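Local structure of Old Yellow Enzyme (Pichia, 6AGZ) at residues S241-F246 against E300-M305; Y264-L269 against L306-G311. The protein probably catalyses the asymmetric reduction of the carbon-carbon double bond of enone compounds, using a bound flavin mononucleotide in a TIM barrel. All coordinates share one frame; numbering follows the deposited sequence.

Interaction 1 (S241-F246 against E300-M305)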
ATOM      1  N   SER A 241      -7.587  -3.561 -10.751  1.00 13.14           N
ATOM      2  CA  SER A 241      -6.344  -3.620 -11.522  1.00 14.25           C
ATOM      3  C   SER A 241      -5.509  -2.389 -11.205  1.00 13.94           C
ATOM      4  O   SER A 241      -5.412  -1.455 -12.010  1.00 14.96           O
ATOM      5  CB  SER A 241      -6.629  -3.717 -13.023  1.00 15.24           C
ATOM      6  OG  SER A 241      -7.282  -2.551 -13.491  1.00 15.86           O
ATOM      7  N   PRO A 242      -4.880  -2.356 -10.027  1.00 14.84           N
ATOM      8  CA  PRO A 242      -4.177  -1.133  -9.603  1.00 14.46           C
ATOM      9  C   PRO A 242      -3.049  -0.709 -10.528  1.00 14.13           C
ATOM     10  O   PRO A 242      -2.815   0.497 -10.685  1.00 13.85           O
ATOM     11  CB  PRO A 242      -3.647  -1.502  -8.209  1.00 14.80           C
ATOM     12  CG  PRO A 242      -4.510  -2.637  -7.755  1.00 15.13           C
ATOM     13  CD  PRO A 242      -4.836  -3.405  -8.996  1.00 15.15           C
ATOM     14  N   TYR A 243      -2.341  -1.653 -11.148  1.00 14.87           N
ATOM     15  CA  TYR A 243      -1.186  -1.326 -11.974  1.00 16.29           C
ATOM     16  C   TYR A 243      -1.527  -1.093 -13.439  1.00 16.49           C
ATOM     17  O   TYR A 243      -0.671  -0.604 -14.184  1.00 16.11           O
ATOM     18  CB  TYR A 243      -0.135  -2.439 -11.883  1.00 17.85           C
ATOM     19  CG  TYR A 243       0.507  -2.578 -10.523  1.00 18.79           C
ATOM     20  CD1 TYR A 243       1.351  -1.594 -10.028  1.00 18.33           C
ATOM     21  CD2 TYR A 243       0.281  -3.702  -9.739  1.00 19.57           C
ATOM     22  CE1 TYR A 243       1.945  -1.719  -8.788  1.00 18.42           C
ATOM     23  CE2 TYR A 243       0.870  -3.836  -8.498  1.00 19.78           C
ATOM     24  CZ  TYR A 243       1.701  -2.842  -8.026  1.00 18.68           C
ATOM     25  OH  TYR A 243       2.292  -2.970  -6.791  1.00 18.37           O
ATOM     26  N   ALA A 244      -2.740  -1.429 -13.871  1.00 16.72           N
ATOM     27  CA  ALA A 244      -3.083  -1.335 -15.282  1.00 16.85           C
ATOM     28  C   ALA A 244      -3.112   0.117 -15.747  1.00 17.60           C
ATOM     29  O   ALA A 244      -3.501   1.025 -15.009  1.00 17.36           O
ATOM     30  CB  ALA A 244      -4.436  -1.995 -15.547  1.00 17.14           C
ATOM     31  N   THR A 245      -2.688   0.326 -16.995  1.00 17.60           N
ATOM     32  CA  THR A 245      -2.736   1.632 -17.641  1.00 16.95           C
ATOM     33  C   THR A 245      -3.633   1.611 -18.874  1.00 16.96           C
ATOM     34  O   THR A 245      -3.561   2.517 -19.711  1.00 15.39           O
ATOM     35  CB  THR A 245      -1.329   2.102 -18.015  1.00 18.31           C
ATOM     36  OG1 THR A 245      -0.677   1.090 -18.792  1.00 15.84           O
ATOM     37  CG2 THR A 245      -0.508   2.377 -16.762  1.00 18.61           C
ATOM     38  N   PHE A 246      -4.476   0.590 -18.999  1.00 18.79           N
ATOM     39  CA  PHE A 246      -5.368   0.475 -20.142  1.00 18.33           C
ATOM     40  C   PHE A 246      -6.430   1.569 -20.107  1.00 15.58           C
ATOM     41  O   PHE A 246      -6.999   1.871 -19.053  1.00 14.51           O
ATOM     42  CB  PHE A 246      -6.021  -0.910 -20.148  1.00 20.52           C
ATOM     43  CG  PHE A 246      -6.849  -1.195 -21.372  1.00 22.10           C
ATOM     44  CD1 PHE A 246      -6.267  -1.234 -22.628  1.00 23.58           C
ATOM     45  CD2 PHE A 246      -8.205  -1.456 -21.259  1.00 22.89           C
ATOM     46  CE1 PHE A 246      -7.028  -1.508 -23.753  1.00 24.15           C
ATOM     47  CE2 PHE A 246      -8.969  -1.734 -22.378  1.00 24.39           C
ATOM     48  CZ  PHE A 246      -8.380  -1.759 -23.627  1.00 24.44           C
ATOM     49  N   GLU A 300       6.583  -3.805  -9.507  1.00 23.93           N
ATOM     50  CA  GLU A 300       5.170  -4.104  -9.298  1.00 25.00           C
ATOM     51  C   GLU A 300       4.984  -5.509  -8.732  1.00 23.93           C
ATOM     52  O   GLU A 300       5.553  -6.474  -9.244  1.00 23.48           O
ATOM     53  CB  GLU A 300       4.391  -3.955 -10.607  1.00 25.97           C
ATOM     54  CG  GLU A 300       4.486  -2.570 -11.231  1.00 25.98           C
ATOM     55  CD  GLU A 300       3.641  -2.438 -12.483  1.00 26.43           C
ATOM     56  OE1 GLU A 300       3.101  -3.463 -12.950  1.00 26.18           O
ATOM     57  OE2 GLU A 300       3.514  -1.307 -12.999  1.00 26.59           O
ATOM     58  N   ASP A 301       4.182  -5.614  -7.675  1.00 22.39           N
ATOM     59  CA  ASP A 301       3.919  -6.892  -7.028  1.00 22.15           C
ATOM     60  C   ASP A 301       2.670  -6.749  -6.170  1.00 19.81           C
ATOM     61  O   ASP A 301       2.511  -5.749  -5.466  1.00 17.89           O
ATOM     62  CB  ASP A 301       5.110  -7.340  -6.174  1.00 25.11           C
ATOM     63  CG  ASP A 301       4.994  -8.782  -5.723  1.00 27.13           C
ATOM     64  OD1 ASP A 301       4.198  -9.056  -4.802  1.00 27.12           O
ATOM     65  OD2 ASP A 301       5.701  -9.642  -6.287  1.00 29.23           O
ATOM     66  N   ASN A 302       1.797  -7.754  -6.224  1.00 18.87           N
ATOM     67  CA  ASN A 302       0.499  -7.701  -5.563  1.00 18.95           C
ATOM     68  C   ASN A 302       0.540  -8.143  -4.103  1.00 18.53           C
ATOM     69  O   ASN A 302      -0.518  -8.222  -3.469  1.00 18.01           O
ATOM     70  CB  ASN A 302      -0.516  -8.563  -6.320  1.00 20.10           C
ATOM     71  CG  ASN A 302      -1.002  -7.909  -7.598  1.00 21.35           C
ATOM     72  OD1 ASN A 302      -0.914  -6.691  -7.756  1.00 22.62           O
ATOM     73  ND2 ASN A 302      -1.526  -8.715  -8.514  1.00 21.03           N
ATOM     74  N   SER A 303       1.729  -8.420  -3.557  1.00 18.48           N
ATOM     75  CA  SER A 303       1.825  -8.939  -2.195  1.00 20.43           C
ATOM     76  C   SER A 303       1.105  -8.041  -1.198  1.00 19.17           C
ATOM     77  O   SER A 303       0.361  -8.528  -0.336  1.00 17.12           O
ATOM     78  CB  SER A 303       3.294  -9.101  -1.797  1.00 23.64           C
ATOM     79  OG  SER A 303       3.985  -7.868  -1.894  1.00 25.84           O
ATOM     80  N   TRP A 304       1.293  -6.723  -1.317  1.00 19.55           N
ATOM     81  CA  TRP A 304       0.660  -5.795  -0.386  1.00 17.12           C
ATOM     82  C   TRP A 304      -0.854  -5.963  -0.379  1.00 16.68           C
ATOM     83  O   TRP A 304      -1.487  -5.879   0.679  1.00 17.00           O
ATOM     84  CB  TRP A 304       1.036  -4.355  -0.736  1.00 16.86           C
ATOM     85  CG  TRP A 304       0.662  -3.952  -2.131  1.00 17.14           C
ATOM     86  CD1 TRP A 304       1.420  -4.099  -3.255  1.00 18.36           C
ATOM     87  CD2 TRP A 304      -0.560  -3.332  -2.549  1.00 15.90           C
ATOM     88  NE1 TRP A 304       0.746  -3.612  -4.348  1.00 17.81           N
ATOM     89  CE2 TRP A 304      -0.472  -3.134  -3.942  1.00 17.39           C
ATOM     90  CE3 TRP A 304      -1.719  -2.924  -1.883  1.00 15.21           C
ATOM     91  CZ2 TRP A 304      -1.498  -2.546  -4.681  1.00 17.68           C
ATOM     92  CZ3 TRP A 304      -2.739  -2.342  -2.618  1.00 16.34           C
ATOM     93  CH2 TRP A 304      -2.621  -2.159  -4.002  1.00 16.93           C
ATOM     94  N   MET A 305      -1.447  -6.214  -1.549  1.00 15.89           N
ATOM     95  CA  MET A 305      -2.883  -6.463  -1.604  1.00 15.49           C
ATOM     96  C   MET A 305      -3.263  -7.608  -0.676  1.00 17.23           C
ATOM     97  O   MET A 305      -4.175  -7.480   0.153  1.00 16.30           O
ATOM     98  CB  MET A 305      -3.313  -6.762  -3.041  1.00 15.02           C
ATOM     99  CG  MET A 305      -2.903  -5.692  -4.040  1.00 15.70           C
ATOM    100  SD  MET A 305      -3.577  -5.936  -5.697  1.00 15.96           S
ATOM    101  CE  MET A 305      -5.271  -5.412  -5.449  1.00 16.61           C
TER
HETATM  102  O   HOH W   1       1.476   0.640 -13.600  1.00 22.34           O
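Y243, third residue of a type I turn running from S241 to A244, lies against the loop before helix 303-308, its CA 7.4 Å from that of E300. With CG anti to the carbonyl carbon (chi1 -67°), the tyrosine sends its ring along this loop. E300 lies over one face: its CB stands 3.8 Å from the ring centroid, a CH-pi contact almost on the ring normal, and its extended chain runs back toward the tyrosine backbone until the carboxylate stacks at 19° to the ring. A water lies between E300 OE2 and Y243 O, its approach to Y243 O doubtfully short. N302 comes in at the ring edge, N302 OD1 3.4 Å from Y243 CE2; this buried oxygen has no hydrogen-bond partner in the model, whereas ND2 is held by E286 and V285 O. At the far end of the ring, W304 NE1 donates to Y243 OH over 3.0 Å at 154°, the hydroxyl tilted slightly from the indole plane. Q307 of the second subunit is hydrogen-bonded to the same hydroxyl. At the start of the turn, P242 CG and M305 CE meet tip to tip at 3.7 Å. D301 OD1 accepts from S303 N at 2.8 Å, capping the helix start. A phenylalanine in place of Y243 would probably keep the stack under E300 but leave the indole N-H of W304 and Q307 of the second subunit without their shared mate. With both partners meeting at one phenol oxygen, the turn after strand 236-240 is held by polar contacts at the subunit interface.

Interaction 2 (Y264-L269 against L306-G311)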
ATOM      1  N   TYR A 264      -6.531   1.753   0.160  1.00 11.35           N
ATOM      2  CA  TYR A 264      -7.700   2.191   0.914  1.00 10.16           C
ATOM      3  C   TYR A 264      -8.937   1.394   0.524  1.00 10.70           C
ATOM      4  O   TYR A 264      -9.740   1.030   1.390  1.00 10.15           O
ATOM      5  CB  TYR A 264      -7.938   3.686   0.705  1.00 11.02           C
ATOM      6  CG  TYR A 264      -9.309   4.153   1.152  1.00 11.58           C
ATOM      7  CD1 TYR A 264      -9.566   4.448   2.486  1.00 12.16           C
ATOM      8  CD2 TYR A 264     -10.347   4.299   0.239  1.00 11.55           C
ATOM      9  CE1 TYR A 264     -10.817   4.872   2.897  1.00 12.12           C
ATOM     10  CE2 TYR A 264     -11.599   4.721   0.641  1.00 11.42           C
ATOM     11  CZ  TYR A 264     -11.830   5.007   1.969  1.00 10.92           C
ATOM     12  OH  TYR A 264     -13.076   5.428   2.368  1.00 12.60           O
ATOM     13  N   ILE A 265      -9.120   1.127  -0.773  1.00 11.97           N
ATOM     14  CA  ILE A 265     -10.272   0.330  -1.196  1.00 11.94           C
ATOM     15  C   ILE A 265     -10.252  -1.038  -0.519  1.00 11.28           C
ATOM     16  O   ILE A 265     -11.249  -1.476   0.076  1.00 10.42           O
ATOM     17  CB  ILE A 265     -10.306   0.201  -2.730  1.00 13.80           C
ATOM     18  CG1 ILE A 265     -10.562   1.568  -3.365  1.00 13.51           C
ATOM     19  CG2 ILE A 265     -11.371  -0.798  -3.157  1.00 13.65           C
ATOM     20  CD1 ILE A 265     -10.511   1.562  -4.875  1.00 14.59           C
ATOM     21  N   LEU A 266      -9.110  -1.728  -0.591  1.00 10.50           N
ATOM     22  CA  LEU A 266      -8.983  -3.035   0.047  1.00 14.03           C
ATOM     23  C   LEU A 266      -9.200  -2.942   1.550  1.00 14.30           C
ATOM     24  O   LEU A 266      -9.827  -3.825   2.149  1.00 14.95           O
ATOM     25  CB  LEU A 266      -7.610  -3.633  -0.253  1.00 15.21           C
ATOM     26  CG  LEU A 266      -7.353  -4.095  -1.685  1.00 15.86           C
ATOM     27  CD1 LEU A 266      -5.911  -4.521  -1.827  1.00 17.05           C
ATOM     28  CD2 LEU A 266      -8.288  -5.236  -2.052  1.00 17.48           C
ATOM     29  N   SER A 267      -8.680  -1.884   2.178  1.00 14.77           N
ATOM     30  CA  SER A 267      -8.891  -1.700   3.610  1.00 14.63           C
ATOM     31  C   SER A 267     -10.373  -1.576   3.938  1.00 14.96           C
ATOM     32  O   SER A 267     -10.837  -2.102   4.957  1.00 15.62           O
ATOM     33  CB  SER A 267      -8.128  -0.468   4.099  1.00 14.21           C
ATOM     34  OG  SER A 267      -8.319  -0.270   5.490  1.00 11.54           O
ATOM     35  N   GLU A 268     -11.133  -0.889   3.082  1.00 14.69           N
ATOM     36  CA  GLU A 268     -12.562  -0.729   3.332  1.00 13.89           C
ATOM     37  C   GLU A 268     -13.310  -2.042   3.140  1.00 13.48           C
ATOM     38  O   GLU A 268     -14.213  -2.368   3.922  1.00 14.88           O
ATOM     39  CB  GLU A 268     -13.130   0.357   2.421  1.00 14.04           C
ATOM     40  CG  GLU A 268     -12.813   1.761   2.894  1.00 14.69           C
ATOM     41  CD  GLU A 268     -13.503   2.092   4.201  1.00 16.29           C
ATOM     42  OE1 GLU A 268     -14.742   2.238   4.196  1.00 16.68           O
ATOM     43  OE2 GLU A 268     -12.810   2.191   5.236  1.00 16.35           O
ATOM     44  N   LEU A 269     -12.949  -2.812   2.108  1.00 12.43           N
ATOM     45  CA  LEU A 269     -13.576  -4.118   1.926  1.00 13.06           C
ATOM     46  C   LEU A 269     -13.282  -5.038   3.108  1.00 14.43           C
ATOM     47  O   LEU A 269     -14.175  -5.744   3.597  1.00 15.26           O
ATOM     48  CB  LEU A 269     -13.103  -4.748   0.615  1.00 13.07           C
ATOM     49  CG  LEU A 269     -13.414  -3.954  -0.656  1.00 12.84           C
ATOM     50  CD1 LEU A 269     -12.870  -4.670  -1.883  1.00 13.15           C
ATOM     51  CD2 LEU A 269     -14.912  -3.712  -0.788  1.00 12.51           C
ATOM     52  N   LEU A 306      -2.535  -8.723  -0.766  1.00 18.01           N
ATOM     53  CA  LEU A 306      -2.831  -9.870   0.084  1.00 18.21           C
ATOM     54  C   LEU A 306      -2.571  -9.572   1.553  1.00 19.05           C
ATOM     55  O   LEU A 306      -3.102 -10.276   2.419  1.00 19.52           O
ATOM     56  CB  LEU A 306      -2.015 -11.086  -0.361  1.00 18.39           C
ATOM     57  CG  LEU A 306      -2.328 -11.797  -1.686  1.00 19.89           C
ATOM     58  CD1 LEU A 306      -2.573 -13.278  -1.437  1.00 20.88           C
ATOM     59  CD2 LEU A 306      -3.505 -11.186  -2.441  1.00 18.01           C
ATOM     60  N   GLN A 307      -1.769  -8.545   1.855  1.00 18.86           N
ATOM     61  CA  GLN A 307      -1.602  -8.133   3.244  1.00 18.75           C
ATOM     62  C   GLN A 307      -2.889  -7.557   3.814  1.00 17.69           C
ATOM     63  O   GLN A 307      -3.173  -7.734   5.004  1.00 16.50           O
ATOM     64  CB  GLN A 307      -0.480  -7.100   3.368  1.00 19.78           C
ATOM     65  CG  GLN A 307       0.924  -7.673   3.354  1.00 20.73           C
ATOM     66  CD  GLN A 307       1.954  -6.672   3.844  1.00 19.85           C
ATOM     67  OE1 GLN A 307       2.965  -6.428   3.185  1.00 18.96           O
ATOM     68  NE2 GLN A 307       1.700  -6.086   5.009  1.00 17.89           N
ATOM     69  N   ILE A 308      -3.679  -6.872   2.987  1.00 15.07           N
ATOM     70  CA  ILE A 308      -4.834  -6.130   3.478  1.00 14.66           C
ATOM     71  C   ILE A 308      -6.069  -7.020   3.455  1.00 16.03           C
ATOM     72  O   ILE A 308      -6.728  -7.214   4.482  1.00 16.09           O
ATOM     73  CB  ILE A 308      -5.059  -4.852   2.654  1.00 13.02           C
ATOM     74  CG1 ILE A 308      -3.779  -4.015   2.617  1.00 11.71           C
ATOM     75  CG2 ILE A 308      -6.201  -4.044   3.240  1.00 11.63           C
ATOM     76  CD1 ILE A 308      -3.842  -2.838   1.671  1.00 13.97           C
ATOM     77  N   TRP A 309      -6.389  -7.564   2.285  1.00 15.60           N
ATOM     78  CA  TRP A 309      -7.557  -8.423   2.136  1.00 15.93           C
ATOM     79  C   TRP A 309      -7.232  -9.820   2.649  1.00 17.57           C
ATOM     80  O   TRP A 309      -6.259 -10.441   2.205  1.00 17.43           O
ATOM     81  CB  TRP A 309      -7.998  -8.463   0.676  1.00 15.42           C
ATOM     82  CG  TRP A 309      -9.101  -9.429   0.424  1.00 16.01           C
ATOM     83  CD1 TRP A 309      -9.004 -10.635  -0.202  1.00 15.71           C
ATOM     84  CD2 TRP A 309     -10.474  -9.283   0.806  1.00 16.05           C
ATOM     85  NE1 TRP A 309     -10.231 -11.247  -0.242  1.00 16.26           N
ATOM     86  CE2 TRP A 309     -11.151 -10.440   0.371  1.00 15.71           C
ATOM     87  CE3 TRP A 309     -11.197  -8.286   1.469  1.00 15.19           C
ATOM     88  CZ2 TRP A 309     -12.516 -10.626   0.576  1.00 15.58           C
ATOM     89  CZ3 TRP A 309     -12.552  -8.474   1.673  1.00 13.58           C
ATOM     90  CH2 TRP A 309     -13.197  -9.634   1.228  1.00 14.75           C
ATOM     91  N   LYS A 310      -8.048 -10.316   3.580  1.00 18.67           N
ATOM     92  CA  LYS A 310      -7.802 -11.595   4.232  1.00 20.58           C
ATOM     93  C   LYS A 310      -8.668 -12.727   3.696  1.00 21.33           C
ATOM     94  O   LYS A 310      -8.449 -13.883   4.075  1.00 21.93           O
ATOM     95  CB  LYS A 310      -8.029 -11.470   5.744  1.00 21.09           C
ATOM     96  CG  LYS A 310      -7.198 -10.388   6.415  1.00 20.57           C
ATOM     97  CD  LYS A 310      -5.715 -10.705   6.349  1.00 22.01           C
ATOM     98  CE  LYS A 310      -4.909  -9.719   7.178  1.00 24.14           C
ATOM     99  NZ  LYS A 310      -3.461 -10.063   7.190  1.00 25.09           N
ATOM    100  N   GLY A 311      -9.634 -12.435   2.832  1.00 20.06           N
ATOM    101  CA  GLY A 311     -10.551 -13.433   2.327  1.00 17.86           C
ATOM    102  C   GLY A 311     -10.037 -14.120   1.080  1.00 16.58           C
ATOM    103  O   GLY A 311      -8.851 -14.064   0.746  1.00 15.02           O
TER
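L266 and I308 make the central apolar contact, L266 CB meeting I308 CG2 at 3.8 Å. That methyl stands anti to its own backbone N, which carries it against the backbone of helix 258-274 as well: it lies 3.5 Å from S267 N and nearly as close to the L266 carbonyl carbon. S267 adds its CB at the margin of this patch, while its hydroxyl is hydrogen-bonded to H257 N of the second subunit. Further along, L266 CD2 packs on W309 CB at 4.2 Å. Helix 258-274 and helix 303-308, whose last turn 306-308 opens the second segment, lie on the outside of the eight-stranded TIM barrel, one following strand 236-240 and the other strand 281-285, and the side chains of L266 and L269 also touch L240 and V238 of strand 236-240.

The aromatic contacts belong to W309, the first residue beyond the end of helix 303-308. CG anti to the backbone N (chi1 174°) swings the indole toward the later turn of the facing helix, where the CZ3 edge touches L269: W309 CZ3 is 3.9 Å from L269 CB and 3.7 Å from L269 O, which lies near the ring plane. G311 N sits over one indole face, toward its rim.

As for polar bonds, W309 NE1 is hydrogen-bonded to V312 O, which helps to fix the indole's rotation.

How the interactions relate
Interactions 1 and 2 have centres 13 Å apart on the same side of the chain's centre and share helix 303-308: 300-305 leads into it and forms its first turn, and 306-311 finishes it and carries the chain toward strand 313-316. Along the chain the order is 241-246, 264-269, 300-305, 306-311, so the two contacts interleave. The loop after strand 236-240 meets the helix start, and helix 258-274 meets its end. L266 links them directly, its CD1 packing on M305 CA at 3.6 Å and on W304 CZ3. Both contacts also touch the second subunit, so two successive beta-alpha units of the TIM barrel are joined where the dimer forms.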